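Local coordinates for protein ygiW (Escherichia coli, PDB 1NNX), which is a periplasmic protein of unknown function with a bacterial OB fold, a fold that in other proteins often binds oligonucleotides or oligosaccharides, at residues A[23-35]-A[55-67]. Sequence-based numbering, arbitrary orientation.
With SO4 (sulfate ion), chain B.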
loop_
_atom_site.group_PDB
_atom_site.type_symbol
_atom_site.label_atom_id
_atom_site.label_comp_id
_atom_site.label_asym_id
_atom_site.label_seq_id
_atom_site.Cartn_x
_atom_site.Cartn_y
_atom_site.Cartn_z
ATOM N N GLY A 23 -8.830 -11.097 4.173
ATOM C CA GLY A 23 -10.173 -10.441 4.101
ATOM C C GLY A 23 -10.221 -9.093 4.792
ATOM O O GLY A 23 -11.015 -8.219 4.424
ATOM N N SER A 24 -9.367 -8.889 5.789
ATOM C CA SER A 24 -9.375 -7.616 6.486
ATOM C C SER A 24 -8.648 -6.516 5.713
ATOM O O SER A 24 -7.530 -6.717 5.199
ATOM C CB SER A 24 -8.713 -7.696 7.870
ATOM O OG SER A 24 -9.378 -8.597 8.744
ATOM N N VAL A 25 -9.307 -5.381 5.664
ATOM C CA VAL A 25 -8.744 -4.152 5.086
ATOM C C VAL A 25 -8.354 -3.293 6.261
ATOM O O VAL A 25 -9.222 -3.009 7.106
ATOM C CB VAL A 25 -9.753 -3.387 4.228
ATOM C CG1 VAL A 25 -9.147 -2.047 3.757
ATOM C CG2 VAL A 25 -10.130 -4.247 3.021
ATOM N N THR A 26 -7.111 -2.861 6.353
ATOM C CA THR A 26 -6.583 -2.075 7.443
ATOM C C THR A 26 -6.552 -0.610 7.064
ATOM O O THR A 26 -6.321 -0.251 5.916
ATOM C CB THR A 26 -5.156 -2.558 7.740
ATOM O OG1 THR A 26 -5.184 -3.963 8.118
ATOM C CG2 THR A 26 -4.423 -1.698 8.835
ATOM N N THR A 27 -6.722 0.275 8.030
ATOM C CA THR A 27 -6.674 1.696 7.708
ATOM C C THR A 27 -5.219 2.143 7.553
ATOM O O THR A 27 -4.300 1.546 8.140
ATOM C CB THR A 27 -7.312 2.555 8.858
ATOM O OG1 THR A 27 -6.520 2.409 10.021
ATOM C CG2 THR A 27 -8.777 2.097 9.123
ATOM N N VAL A 28 -5.039 3.161 6.699
ATOM C CA VAL A 28 -3.679 3.722 6.508
ATOM C C VAL A 28 -3.039 4.162 7.827
ATOM O O VAL A 28 -1.913 3.812 8.118
ATOM C CB VAL A 28 -3.691 4.901 5.566
ATOM C CG1 VAL A 28 -2.332 5.665 5.687
ATOM C CG2 VAL A 28 -3.883 4.379 4.131
ATOM N N GLU A 29 -3.822 4.852 8.668
ATOM C CA GLU A 29 -3.282 5.319 9.922
ATOM C C GLU A 29 -2.816 4.206 10.825
ATOM O O GLU A 29 -1.724 4.282 11.419
ATOM C CB GLU A 29 -4.063 6.477 10.608
ATOM C CG GLU A 29 -3.195 7.346 11.667
ATOM C CD GLU A 29 -2.079 8.117 11.013
ATOM O OE1 GLU A 29 -1.099 8.441 11.721
ATOM O OE2 GLU A 29 -2.189 8.410 9.796
ATOM N N SER A 30 -3.576 3.101 10.918
ATOM C CA SER A 30 -3.111 2.041 11.741
ATOM C C SER A 30 -1.953 1.225 11.121
ATOM O O SER A 30 -1.139 0.680 11.842
ATOM C CB SER A 30 -4.262 1.117 12.194
ATOM O OG SER A 30 -4.779 0.373 11.137
ATOM N N ALA A 31 -1.899 1.164 9.783
ATOM C CA ALA A 31 -0.818 0.447 9.129
ATOM C C ALA A 31 0.517 1.080 9.471
ATOM O O ALA A 31 1.527 0.383 9.559
ATOM C CB ALA A 31 -1.034 0.457 7.619
ATOM N N LYS A 32 0.526 2.369 9.698
ATOM C CA LYS A 32 1.781 3.025 10.048
ATOM C C LYS A 32 2.331 2.539 11.361
ATOM O O LYS A 32 3.548 2.652 11.640
ATOM C CB LYS A 32 1.611 4.533 10.152
ATOM C CG LYS A 32 1.223 5.188 8.927
ATOM C CD LYS A 32 1.218 6.686 9.208
ATOM C CE LYS A 32 0.555 7.385 8.062
ATOM N NZ LYS A 32 0.344 8.833 8.293
ATOM N N SER A 33 1.465 1.981 12.183
ATOM C CA SER A 33 1.890 1.516 13.511
ATOM C C SER A 33 2.305 0.082 13.539
ATOM O O SER A 33 2.726 -0.437 14.565
ATOM C CB SER A 33 0.750 1.688 14.542
ATOM O OG SER A 33 -0.288 0.691 14.386
ATOM N N LEU A 34 2.215 -0.598 12.406
ATOM C CA LEU A 34 2.486 -2.011 12.452
ATOM C C LEU A 34 3.975 -2.270 12.382
ATOM O O LEU A 34 4.749 -1.381 11.971
ATOM C CB LEU A 34 1.778 -2.689 11.259
ATOM C CG LEU A 34 0.248 -2.644 11.265
ATOM C CD1 LEU A 34 -0.320 -3.239 10.034
ATOM C CD2 LEU A 34 -0.259 -3.493 12.432
ATOM N N ARG A 35 4.357 -3.464 12.752
ATOM C CA ARG A 35 5.748 -3.853 12.696
ATOM C C ARG A 35 6.251 -3.970 11.261
ATOM O O ARG A 35 5.488 -4.286 10.331
ATOM C CB ARG A 35 6.284 -5.084 13.454
ATOM C CG ARG A 35 7.840 -4.941 13.812
ATOM C CD ARG A 35 8.272 -5.840 14.972
ATOM N NE ARG A 35 9.555 -5.434 15.553
ATOM C CZ ARG A 35 10.638 -5.116 14.850
ATOM N NH1 ARG A 35 11.747 -4.768 15.484
ATOM N NH2 ARG A 35 10.622 -5.127 13.519
ATOM N N TYR A 55 4.664 6.548 -4.641
ATOM C CA TYR A 55 3.383 7.235 -4.732
ATOM C C TYR A 55 2.779 7.539 -3.409
ATOM O O TYR A 55 3.130 6.893 -2.439
ATOM C CB TYR A 55 2.386 6.377 -5.530
ATOM C CG TYR A 55 2.808 5.982 -6.944
ATOM C CD1 TYR A 55 2.328 6.696 -8.047
ATOM C CD2 TYR A 55 3.696 4.939 -7.139
ATOM C CE1 TYR A 55 2.740 6.352 -9.373
ATOM C CE2 TYR A 55 4.120 4.575 -8.451
ATOM C CZ TYR A 55 3.634 5.294 -9.545
ATOM O OH TYR A 55 4.085 4.962 -10.819
ATOM N N VAL A 56 1.873 8.507 -3.382
ATOM C CA VAL A 56 1.150 8.799 -2.130
ATOM C C VAL A 56 -0.239 8.144 -2.194
ATOM O O VAL A 56 -0.984 8.326 -3.160
ATOM C CB VAL A 56 0.948 10.306 -1.923
ATOM C CG1 VAL A 56 0.206 10.590 -0.566
ATOM C CG2 VAL A 56 2.381 10.995 -1.817
ATOM N N PHE A 57 -0.540 7.342 -1.179
ATOM C CA PHE A 57 -1.820 6.634 -1.076
ATOM C C PHE A 57 -2.604 7.261 0.085
ATOM O O PHE A 57 -2.084 7.423 1.164
ATOM C CB PHE A 57 -1.511 5.170 -0.802
ATOM C CG PHE A 57 -2.737 4.331 -0.685
ATOM C CD1 PHE A 57 -3.386 3.807 -1.783
ATOM C CD2 PHE A 57 -3.219 4.036 0.585
ATOM C CE1 PHE A 57 -4.513 2.953 -1.612
ATOM C CE2 PHE A 57 -4.331 3.194 0.739
ATOM C CZ PHE A 57 -4.948 2.666 -0.372
ATOM N N LYS A 58 -3.870 7.561 -0.165
ATOM C CA LYS A 58 -4.726 8.202 0.851
ATOM C C LYS A 58 -6.024 7.451 1.064
ATOM O O LYS A 58 -6.638 6.964 0.149
ATOM C CB LYS A 58 -5.002 9.628 0.388
ATOM C CG LYS A 58 -5.853 10.502 1.297
ATOM C CD LYS A 58 -6.110 11.807 0.581
ATOM C CE LYS A 58 -6.855 12.823 1.409
ATOM N NZ LYS A 58 -6.854 14.141 0.709
ATOM N N ASP A 59 -6.380 7.333 2.324
ATOM C CA ASP A 59 -7.724 6.787 2.687
ATOM C C ASP A 59 -8.272 7.805 3.680
ATOM O O ASP A 59 -7.674 8.836 3.983
ATOM C CB ASP A 59 -7.764 5.328 3.182
ATOM C CG ASP A 59 -7.246 5.091 4.568
ATOM O OD1 ASP A 59 -6.875 6.053 5.267
ATOM O OD2 ASP A 59 -7.238 3.891 4.965
ATOM N N ALA A 60 -9.489 7.546 4.177
ATOM C CA ALA A 60 -10.051 8.506 5.111
ATOM C C ALA A 60 -9.261 8.776 6.404
ATOM O O ALA A 60 -9.485 9.795 7.064
ATOM C CB ALA A 60 -11.443 8.040 5.485
ATOM N N SER A 61 -8.374 7.873 6.798
ATOM C CA SER A 61 -7.602 8.021 8.000
ATOM C C SER A 61 -6.236 8.691 7.873
ATOM O O SER A 61 -5.686 9.101 8.869
ATOM C CB SER A 61 -7.407 6.661 8.651
ATOM O OG SER A 61 -6.471 5.812 7.915
ATOM N N GLY A 62 -5.699 8.790 6.660
ATOM C CA GLY A 62 -4.359 9.356 6.529
ATOM C C GLY A 62 -3.734 8.987 5.204
ATOM O O GLY A 62 -4.391 8.440 4.300
ATOM N N THR A 63 -2.471 9.361 5.055
ATOM C CA THR A 63 -1.737 9.049 3.798
ATOM C C THR A 63 -0.460 8.316 4.134
ATOM O O THR A 63 0.088 8.391 5.269
ATOM C CB THR A 63 -1.351 10.313 2.995
ATOM O OG1 THR A 63 -0.434 11.125 3.773
ATOM C CG2 THR A 63 -2.601 11.104 2.577
ATOM N N ILE A 64 0.035 7.544 3.160
ATOM C CA ILE A 64 1.252 6.788 3.362
ATOM C C ILE A 64 1.885 6.637 1.996
ATOM O O ILE A 64 1.171 6.585 0.948
ATOM C CB ILE A 64 0.961 5.395 3.979
ATOM C CG1 ILE A 64 2.278 4.726 4.396
ATOM C CG2 ILE A 64 0.119 4.494 3.005
ATOM C CD1 ILE A 64 2.024 3.420 5.213
ATOM N N ASN A 65 3.204 6.532 1.983
ATOM C CA ASN A 65 3.875 6.351 0.692
ATOM C C ASN A 65 3.866 4.861 0.332
ATOM O O ASN A 65 3.998 4.020 1.215
ATOM C CB ASN A 65 5.339 6.847 0.772
ATOM C CG ASN A 65 5.423 8.334 0.986
ATOM O OD1 ASN A 65 4.504 9.091 0.622
ATOM N ND2 ASN A 65 6.564 8.781 1.551
ATOM N N VAL A 66 3.690 4.566 -0.946
ATOM C CA VAL A 66 3.647 3.188 -1.420
ATOM C C VAL A 66 4.599 3.021 -2.622
ATOM O O VAL A 66 4.756 3.924 -3.470
ATOM C CB VAL A 66 2.217 2.738 -1.794
ATOM C CG1 VAL A 66 1.281 2.882 -0.529
ATOM C CG2 VAL A 66 1.615 3.551 -2.931
ATOM N N ASP A 67 5.290 1.900 -2.640
ATOM C CA ASP A 67 6.220 1.591 -3.755
ATOM C C ASP A 67 5.532 0.628 -4.692
ATOM O O ASP A 67 5.215 -0.484 -4.298
ATOM C CB ASP A 67 7.506 0.974 -3.188
ATOM C CG ASP A 67 8.502 0.484 -4.281
ATOM O OD1 ASP A 67 9.691 0.308 -3.920
ATOM O OD2 ASP A 67 8.127 0.252 -5.459
HETATM S S SO4 B . -1.159 12.057 7.291
HETATM O O1 SO4 B . -1.706 12.570 6.025
HETATM O O2 SO4 B . -1.838 12.783 8.386
HETATM O O3 SO4 B . -1.354 10.612 7.477
HETATM O O4 SO4 B . 0.310 12.338 7.267
HETATM O O HOH W 1 -7.330 1.272 3.943
#
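Asp59 and Ser61 both carry their polar groups folded back between their own backbone N and carbonyl carbon (chi1 74° and 72°), which turns carboxylate and hydroxyl toward the first turn of helix 28-31. The pair illustrates how a hairpin turn can satisfy the bare N-H groups at the start of a helix. Val28 N donates to Asp59 OD2 at 2.9 Å, on the syn side of the carboxylate but 32° out of its plane, and Glu29 N gives a nearly straight bond of 2.9 Å to Ser61 OG. The receiving groups are themselves fixed. Asp59 OD1 takes the Ser61 hydroxyl on its syn lone pair (OG to OD1 2.7 Å) and the Ser61 amide from above the carboxylate plane, the latter an Asx turn. The positive end of the short helix would probably favour the charged form of Asp59, and a water lies within hydrogen-bonding distance of both its OD2 and Thr26 O.

Below this polar layer the buried side chain of Val28 lies across the hairpin and touches both its strands. Its CG1, anti to the backbone N, lies 3.7 Å from Ile64 CB, whereas CG2 meets the edge of the Phe57 ring in its plane, 3.6 Å from CE2. Ile64 continues onto Ile99, and Phe57 onto Leu42 and Ile86.

On the outer side the extended chain of Lys32 brings NZ within 2.6 Å of O3 of a sulfate ion, probably from the crystallisation liquor. Thr63 N grips the same oxygen, and its OG1 donates to O1. Overall, the Asp59 and Ser61 side chains of the hairpin turn accept the Val28 and Glu29 N-H groups that follow the N-cap residue Thr27, and so tie helix 28-31 to strands 54-59 and 62-67 of the bacterial OB-fold domain.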